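Local coordinates for uncharacterized protein (Legionella longbeachae NSW150, PDB 4JZA) that probably removes the 3-phosphate from phosphatidylinositol 3-phosphate and, as the enzyme of a pathogen, may act on host lipids, at residues A[221-232]-A[277-288]. Residues are numbered along the deposited sequence; the frame is centred on the assembly and turned at random.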
ATOM      1  N   PHE A 221     -30.323  14.591 -22.110  1.00 70.20           N
ATOM      2  CA  PHE A 221     -29.752  15.791 -21.547  1.00 67.08           C
ATOM      3  C   PHE A 221     -30.460  17.058 -22.013  1.00 70.64           C
ATOM      4  O   PHE A 221     -30.661  17.979 -21.210  1.00 69.41           O
ATOM      5  CB  PHE A 221     -28.251  15.895 -21.811  1.00 63.32           C
ATOM      6  CG  PHE A 221     -27.615  16.992 -21.024  1.00 59.62           C
ATOM      7  CD1 PHE A 221     -27.721  16.999 -19.662  1.00 57.22           C
ATOM      8  CD2 PHE A 221     -26.988  18.041 -21.641  1.00 60.62           C
ATOM      9  CE1 PHE A 221     -27.194  18.027 -18.922  1.00 60.74           C
ATOM     10  CE2 PHE A 221     -26.454  19.080 -20.905  1.00 59.46           C
ATOM     11  CZ  PHE A 221     -26.561  19.078 -19.543  1.00 59.09           C
ATOM     12  N   ASN A 222     -30.865  17.095 -23.284  1.00 73.09           N
ATOM     13  CA  ASN A 222     -31.669  18.206 -23.789  1.00 72.24           C
ATOM     14  C   ASN A 222     -33.044  18.262 -23.097  1.00 80.67           C
ATOM     15  O   ASN A 222     -33.509  19.346 -22.749  1.00 86.80           O
ATOM     16  CB  ASN A 222     -31.820  18.136 -25.311  1.00 71.84           C
ATOM     17  CG  ASN A 222     -30.498  18.364 -26.051  1.00 71.42           C
ATOM     18  OD1 ASN A 222     -29.578  18.993 -25.533  1.00 80.65           O
ATOM     19  ND2 ASN A 222     -30.394  17.824 -27.245  1.00 64.55           N
ATOM     20  N   ASN A 223     -33.684  17.108 -22.872  1.00 81.56           N
ATOM     21  CA  ASN A 223     -34.965  17.055 -22.132  1.00 83.22           C
ATOM     22  C   ASN A 223     -34.835  17.575 -20.722  1.00 88.19           C
ATOM     23  O   ASN A 223     -35.812  18.064 -20.131  1.00 99.79           O
ATOM     24  CB  ASN A 223     -35.531  15.625 -22.061  1.00 76.05           C
ATOM     25  CG  ASN A 223     -36.057  15.161 -23.390  1.00 69.67           C
ATOM     26  OD1 ASN A 223     -36.142  15.944 -24.323  1.00 64.56           O
ATOM     27  ND2 ASN A 223     -36.402  13.892 -23.488  1.00 66.48           N
ATOM     28  N   PHE A 224     -33.647  17.398 -20.162  1.00 85.52           N
ATOM     29  CA  PHE A 224     -33.348  17.947 -18.864  1.00 84.74           C
ATOM     30  C   PHE A 224     -33.243  19.470 -18.917  1.00 84.01           C
ATOM     31  O   PHE A 224     -33.723  20.159 -18.023  1.00 87.61           O
ATOM     32  CB  PHE A 224     -32.049  17.364 -18.293  1.00 80.91           C
ATOM     33  CG  PHE A 224     -31.658  18.009 -17.011  1.00 76.75           C
ATOM     34  CD1 PHE A 224     -32.445  17.822 -15.873  1.00 80.47           C
ATOM     35  CD2 PHE A 224     -30.611  18.887 -16.965  1.00 70.96           C
ATOM     36  CE1 PHE A 224     -32.145  18.458 -14.700  1.00 76.76           C
ATOM     37  CE2 PHE A 224     -30.313  19.535 -15.800  1.00 71.30           C
ATOM     38  CZ  PHE A 224     -31.082  19.320 -14.668  1.00 74.08           C
ATOM     39  N   LEU A 225     -32.604  19.989 -19.953  1.00 85.16           N
ATOM     40  CA  LEU A 225     -32.408  21.430 -20.055  1.00 89.16           C
ATOM     41  C   LEU A 225     -33.711  22.210 -20.212  1.00 98.19           C
ATOM     42  O   LEU A 225     -33.864  23.290 -19.642  1.00102.74           O
ATOM     43  CB  LEU A 225     -31.498  21.743 -21.215  1.00 83.37           C
ATOM     44  CG  LEU A 225     -30.051  21.361 -20.975  1.00 83.61           C
ATOM     45  CD1 LEU A 225     -29.236  21.847 -22.148  1.00 81.08           C
ATOM     46  CD2 LEU A 225     -29.510  21.947 -19.691  1.00 84.70           C
ATOM     47  N   LEU A 226     -34.654  21.645 -20.962  1.00105.77           N
ATOM     48  CA  LEU A 226     -35.974  22.246 -21.121  1.00102.27           C
ATOM     49  C   LEU A 226     -36.664  22.187 -19.765  1.00101.45           C
ATOM     50  O   LEU A 226     -36.942  23.225 -19.167  1.00109.03           O
ATOM     51  CB  LEU A 226     -36.774  21.551 -22.246  1.00100.77           C
ATOM     52  CG  LEU A 226     -36.090  21.709 -23.630  1.00100.19           C
ATOM     53  CD1 LEU A 226     -36.610  20.709 -24.659  1.00 97.45           C
ATOM     54  CD2 LEU A 226     -36.169  23.138 -24.170  1.00 97.31           C
ATOM     55  N   ASN A 227     -36.878  20.983 -19.246  1.00100.10           N
ATOM     56  CA  ASN A 227     -37.384  20.799 -17.869  1.00102.96           C
ATOM     57  C   ASN A 227     -36.706  21.686 -16.786  1.00102.45           C
ATOM     58  O   ASN A 227     -37.306  21.961 -15.747  1.00104.32           O
ATOM     59  CB  ASN A 227     -37.265  19.319 -17.471  1.00101.33           C
ATOM     60  CG  ASN A 227     -37.882  19.023 -16.121  1.00102.57           C
ATOM     61  OD1 ASN A 227     -38.932  19.560 -15.780  1.00104.75           O
ATOM     62  ND2 ASN A 227     -37.232  18.170 -15.343  1.00101.69           N
ATOM     63  N   TRP A 228     -35.467  22.116 -17.025  1.00100.79           N
ATOM     64  CA  TRP A 228     -34.732  22.956 -16.074  1.00 98.43           C
ATOM     65  C   TRP A 228     -35.126  24.414 -16.180  1.00102.74           C
ATOM     66  O   TRP A 228     -35.678  24.967 -15.228  1.00113.58           O
ATOM     67  CB  TRP A 228     -33.217  22.812 -16.271  1.00 95.06           C
ATOM     68  CG  TRP A 228     -32.355  23.705 -15.358  1.00 94.16           C
ATOM     69  CD1 TRP A 228     -31.345  24.542 -15.745  1.00 87.46           C
ATOM     70  CD2 TRP A 228     -32.437  23.822 -13.918  1.00 93.65           C
ATOM     71  NE1 TRP A 228     -30.794  25.167 -14.649  1.00 81.44           N
ATOM     72  CE2 TRP A 228     -31.441  24.741 -13.517  1.00 86.55           C
ATOM     73  CE3 TRP A 228     -33.270  23.242 -12.929  1.00100.61           C
ATOM     74  CZ2 TRP A 228     -31.248  25.096 -12.164  1.00 91.47           C
ATOM     75  CZ3 TRP A 228     -33.075  23.597 -11.573  1.00 98.44           C
ATOM     76  CH2 TRP A 228     -32.071  24.511 -11.211  1.00 95.54           C
ATOM     77  N   ALA A 229     -34.856  25.034 -17.327  1.00103.68           N
ATOM     78  CA  ALA A 229     -35.297  26.409 -17.567  1.00102.82           C
ATOM     79  C   ALA A 229     -36.825  26.586 -17.404  1.00 98.60           C
ATOM     80  O   ALA A 229     -37.302  27.713 -17.306  1.00102.94           O
ATOM     81  CB  ALA A 229     -34.831  26.892 -18.930  1.00 99.81           C
ATOM     82  N   SER A 230     -37.567  25.476 -17.348  1.00 97.64           N
ATOM     83  CA  SER A 230     -38.976  25.454 -16.899  1.00107.23           C
ATOM     84  C   SER A 230     -39.145  25.602 -15.373  1.00116.56           C
ATOM     85  O   SER A 230     -40.019  26.342 -14.904  1.00121.55           O
ATOM     86  CB  SER A 230     -39.662  24.143 -17.338  1.00108.25           C
ATOM     87  OG  SER A 230     -40.723  23.772 -16.461  1.00108.20           O
ATOM     88  N   ILE A 231     -38.356  24.836 -14.614  1.00122.28           N
ATOM     89  CA  ILE A 231     -38.353  24.887 -13.141  1.00118.16           C
ATOM     90  C   ILE A 231     -37.841  26.242 -12.631  1.00113.12           C
ATOM     91  O   ILE A 231     -38.249  26.711 -11.571  1.00118.12           O
ATOM     92  CB  ILE A 231     -37.521  23.717 -12.545  1.00118.50           C
ATOM     93  CG1 ILE A 231     -38.231  22.382 -12.796  1.00121.69           C
ATOM     94  CG2 ILE A 231     -37.312  23.865 -11.042  1.00119.97           C
ATOM     95  CD1 ILE A 231     -37.315  21.186 -12.704  1.00121.38           C
ATOM     96  N   LYS A 232     -36.970  26.878 -13.402  1.00110.88           N
ATOM     97  CA  LYS A 232     -36.473  28.213 -13.059  1.00118.26           C
ATOM     98  C   LYS A 232     -37.498  29.337 -13.245  1.00120.60           C
ATOM     99  O   LYS A 232     -37.312  30.442 -12.750  1.00117.40           O
ATOM    100  CB  LYS A 232     -35.215  28.528 -13.864  1.00116.59           C
ATOM    101  CG  LYS A 232     -33.989  27.755 -13.374  1.00114.14           C
ATOM    102  CD  LYS A 232     -32.835  27.680 -14.373  1.00103.01           C
ATOM    103  CE  LYS A 232     -32.598  28.962 -15.151  1.00103.65           C
ATOM    104  NZ  LYS A 232     -32.393  28.651 -16.591  1.00101.91           N
ATOM    105  N   LEU A 277     -23.756  27.114 -11.987  1.00 79.68           N
ATOM    106  CA  LEU A 277     -24.625  25.999 -12.371  1.00 84.28           C
ATOM    107  C   LEU A 277     -25.067  26.028 -13.848  1.00 85.82           C
ATOM    108  O   LEU A 277     -24.829  25.067 -14.578  1.00 87.49           O
ATOM    109  CB  LEU A 277     -25.840  25.918 -11.439  1.00 87.79           C
ATOM    110  CG  LEU A 277     -26.728  24.665 -11.533  1.00 92.60           C
ATOM    111  CD1 LEU A 277     -27.310  24.282 -10.175  1.00 94.49           C
ATOM    112  CD2 LEU A 277     -27.859  24.839 -12.545  1.00 95.47           C
ATOM    113  N   ASP A 278     -25.727  27.107 -14.275  1.00 96.30           N
ATOM    114  CA  ASP A 278     -26.236  27.230 -15.673  1.00 96.02           C
ATOM    115  C   ASP A 278     -25.139  27.253 -16.723  1.00 85.26           C
ATOM    116  O   ASP A 278     -25.370  26.860 -17.850  1.00 79.05           O
ATOM    117  CB  ASP A 278     -27.162  28.456 -15.862  1.00 98.41           C
ATOM    118  CG  ASP A 278     -28.645  28.113 -15.670  1.00105.49           C
ATOM    119  OD1 ASP A 278     -29.127  27.119 -16.264  1.00102.01           O
ATOM    120  OD2 ASP A 278     -29.336  28.830 -14.912  1.00111.95           O
ATOM    121  N   LYS A 279     -23.952  27.702 -16.345  1.00 83.14           N
ATOM    122  CA  LYS A 279     -22.818  27.721 -17.264  1.00 81.72           C
ATOM    123  C   LYS A 279     -22.368  26.305 -17.556  1.00 85.48           C
ATOM    124  O   LYS A 279     -22.151  25.916 -18.700  1.00 77.86           O
ATOM    125  CB  LYS A 279     -21.663  28.492 -16.641  1.00 84.82           C
ATOM    126  CG  LYS A 279     -20.448  28.586 -17.531  1.00 85.80           C
ATOM    127  CD  LYS A 279     -19.277  29.195 -16.783  1.00 91.80           C
ATOM    128  CE  LYS A 279     -18.255  29.738 -17.769  1.00 95.10           C
ATOM    129  NZ  LYS A 279     -16.896  29.838 -17.167  1.00 96.27           N
ATOM    130  N   LYS A 280     -22.250  25.530 -16.483  1.00 93.46           N
ATOM    131  CA  LYS A 280     -21.783  24.154 -16.567  1.00 91.08           C
ATOM    132  C   LYS A 280     -22.739  23.295 -17.375  1.00 83.28           C
ATOM    133  O   LYS A 280     -22.320  22.426 -18.125  1.00 78.20           O
ATOM    134  CB  LYS A 280     -21.590  23.575 -15.162  1.00 98.22           C
ATOM    135  CG  LYS A 280     -20.238  23.934 -14.580  1.00 98.80           C
ATOM    136  CD  LYS A 280     -20.163  23.634 -13.096  1.00 98.11           C
ATOM    137  CE  LYS A 280     -18.758  23.900 -12.595  1.00 96.76           C
ATOM    138  NZ  LYS A 280     -18.711  23.737 -11.119  1.00 95.74           N
ATOM    139  N   LEU A 281     -24.029  23.531 -17.201  1.00 79.47           N
ATOM    140  CA  LEU A 281     -25.020  22.847 -18.002  1.00 78.75           C
ATOM    141  C   LEU A 281     -24.773  23.052 -19.502  1.00 82.39           C
ATOM    142  O   LEU A 281     -24.721  22.068 -20.238  1.00 79.55           O
ATOM    143  CB  LEU A 281     -26.447  23.278 -17.602  1.00 76.51           C
ATOM    144  CG  LEU A 281     -26.899  22.809 -16.226  1.00 75.37           C
ATOM    145  CD1 LEU A 281     -28.308  23.319 -15.952  1.00 79.73           C
ATOM    146  CD2 LEU A 281     -26.862  21.288 -16.132  1.00 78.22           C
ATOM    147  N   THR A 282     -24.631  24.300 -19.965  1.00 86.65           N
ATOM    148  CA  THR A 282     -24.532  24.522 -21.422  1.00 93.62           C
ATOM    149  C   THR A 282     -23.149  24.077 -21.928  1.00 85.29           C
ATOM    150  O   THR A 282     -22.955  23.795 -23.099  1.00 87.35           O
ATOM    151  CB  THR A 282     -24.957  25.958 -21.896  1.00 96.09           C
ATOM    152  OG1 THR A 282     -24.199  26.952 -21.198  1.00 83.81           O
ATOM    153  CG2 THR A 282     -26.550  26.198 -21.735  1.00 91.04           C
ATOM    154  N   GLN A 283     -22.220  23.947 -21.004  1.00 80.79           N
ATOM    155  CA  GLN A 283     -20.908  23.377 -21.283  1.00 77.18           C
ATOM    156  C   GLN A 283     -20.892  21.839 -21.407  1.00 72.04           C
ATOM    157  O   GLN A 283     -20.043  21.282 -22.102  1.00 66.30           O
ATOM    158  CB  GLN A 283     -20.016  23.812 -20.148  1.00 85.24           C
ATOM    159  CG  GLN A 283     -18.590  23.321 -20.169  1.00 90.01           C
ATOM    160  CD  GLN A 283     -17.942  23.640 -18.844  1.00 96.67           C
ATOM    161  OE1 GLN A 283     -17.736  22.745 -18.008  1.00 95.47           O
ATOM    162  NE2 GLN A 283     -17.730  24.944 -18.589  1.00 90.72           N
ATOM    163  N   PHE A 284     -21.827  21.158 -20.738  1.00 70.46           N
ATOM    164  CA  PHE A 284     -22.009  19.704 -20.885  1.00 68.86           C
ATOM    165  C   PHE A 284     -22.735  19.367 -22.201  1.00 66.46           C
ATOM    166  O   PHE A 284     -22.299  18.463 -22.922  1.00 62.23           O
ATOM    167  CB  PHE A 284     -22.736  19.095 -19.657  1.00 72.78           C
ATOM    168  CG  PHE A 284     -22.682  17.577 -19.586  1.00 74.40           C
ATOM    169  CD1 PHE A 284     -21.522  16.870 -19.927  1.00 71.17           C
ATOM    170  CD2 PHE A 284     -23.779  16.859 -19.142  1.00 77.88           C
ATOM    171  CE1 PHE A 284     -21.464  15.489 -19.862  1.00 68.03           C
ATOM    172  CE2 PHE A 284     -23.725  15.469 -19.065  1.00 80.96           C
ATOM    173  CZ  PHE A 284     -22.568  14.782 -19.430  1.00 75.06           C
ATOM    174  N   LYS A 285     -23.802  20.117 -22.527  1.00 68.29           N
ATOM    175  CA  LYS A 285     -24.502  20.034 -23.843  1.00 72.26           C
ATOM    176  C   LYS A 285     -23.492  20.081 -24.967  1.00 69.88           C
ATOM    177  O   LYS A 285     -23.542  19.271 -25.892  1.00 66.44           O
ATOM    178  CB  LYS A 285     -25.517  21.192 -24.026  1.00 78.05           C
ATOM    179  CG  LYS A 285     -26.423  21.133 -25.265  1.00 81.10           C
ATOM    180  CD  LYS A 285     -26.755  22.545 -25.766  1.00 89.53           C
ATOM    181  CE  LYS A 285     -28.004  22.667 -26.666  1.00 92.44           C
ATOM    182  NZ  LYS A 285     -29.140  21.770 -26.308  1.00 91.41           N
ATOM    183  N   LYS A 286     -22.569  21.034 -24.856  1.00 68.81           N
ATOM    184  CA  LYS A 286     -21.526  21.227 -25.840  1.00 73.71           C
ATOM    185  C   LYS A 286     -20.547  20.060 -25.825  1.00 71.38           C
ATOM    186  O   LYS A 286     -20.111  19.612 -26.875  1.00 71.11           O
ATOM    187  CB  LYS A 286     -20.795  22.543 -25.586  1.00 83.42           C
ATOM    188  CG  LYS A 286     -20.366  23.289 -26.839  1.00 99.18           C
ATOM    189  CD  LYS A 286     -18.908  23.026 -27.230  1.00108.88           C
ATOM    190  CE  LYS A 286     -17.906  23.717 -26.305  1.00113.75           C
ATOM    191  NZ  LYS A 286     -17.920  25.203 -26.435  1.00116.02           N
ATOM    192  N   PHE A 287     -20.215  19.553 -24.644  1.00 67.52           N
ATOM    193  CA  PHE A 287     -19.305  18.413 -24.553  1.00 65.91           C
ATOM    194  C   PHE A 287     -19.846  17.193 -25.301  1.00 62.65           C
ATOM    195  O   PHE A 287     -19.134  16.549 -26.075  1.00 53.03           O
ATOM    196  CB  PHE A 287     -19.087  18.040 -23.093  1.00 67.08           C
ATOM    197  CG  PHE A 287     -18.272  16.778 -22.887  1.00 64.56           C
ATOM    198  CD1 PHE A 287     -16.910  16.803 -23.026  1.00 63.18           C
ATOM    199  CD2 PHE A 287     -18.888  15.564 -22.533  1.00 64.47           C
ATOM    200  CE1 PHE A 287     -16.165  15.649 -22.819  1.00 65.94           C
ATOM    201  CE2 PHE A 287     -18.154  14.410 -22.334  1.00 60.31           C
ATOM    202  CZ  PHE A 287     -16.787  14.452 -22.464  1.00 62.66           C
ATOM    203  N   LEU A 288     -21.127  16.902 -25.075  1.00 60.96           N
ATOM    204  CA  LEU A 288     -21.738  15.670 -25.559  1.00 56.24           C
ATOM    205  C   LEU A 288     -21.688  15.544 -27.048  1.00 56.44           C
ATOM    206  O   LEU A 288     -21.501  14.471 -27.568  1.00 62.19           O
ATOM    207  CB  LEU A 288     -23.195  15.583 -25.098  1.00 57.29           C
ATOM    208  CG  LEU A 288     -23.398  15.303 -23.617  1.00 58.64           C
ATOM    209  CD1 LEU A 288     -24.895  15.356 -23.238  1.00 63.37           C
ATOM    210  CD2 LEU A 288     -22.778  13.970 -23.239  1.00 53.89           C
TER
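F221 and L281 interlock by knobs-into-holes packing where helices 214-234 and 274-288 run antiparallel (157° between the segment axes), a helix pair in the region of the phosphoinositide phosphatase insertion domain. F221 enters a hole lined by L281, F284, K285 and L288. A flat, wide ring suits this place: with CG anti to the backbone N (chi1 -169°), it swings across to the other helix, where F284 turns its edge against one face in a T-shaped stack, centroids 4.9 Å apart and planes at 72°. In return, branched L281 fills the hole among F221, F224, L225 and W228: CD2 meets the edge of F224, while CD1 lies against the pyrrole side of W228. Behind this layer, helix 198-206 packs on F284 and L288.

The more exposed margin is polar. Bends at chi2 and chi4 bring the long K285 chain over N222, NZ donating to OD1 at 2.9 Å from above the carbonyl plane. Towards the other end, K232 lays its aliphatic CD over one face of buried W228, and its amine forms a long salt bridge with D278 (NZ to OD2 3.5 Å). Aspartate's second oxygen, OD1, takes a weak, bent hydrogen bond from W228 NE1 at 3.0 Å.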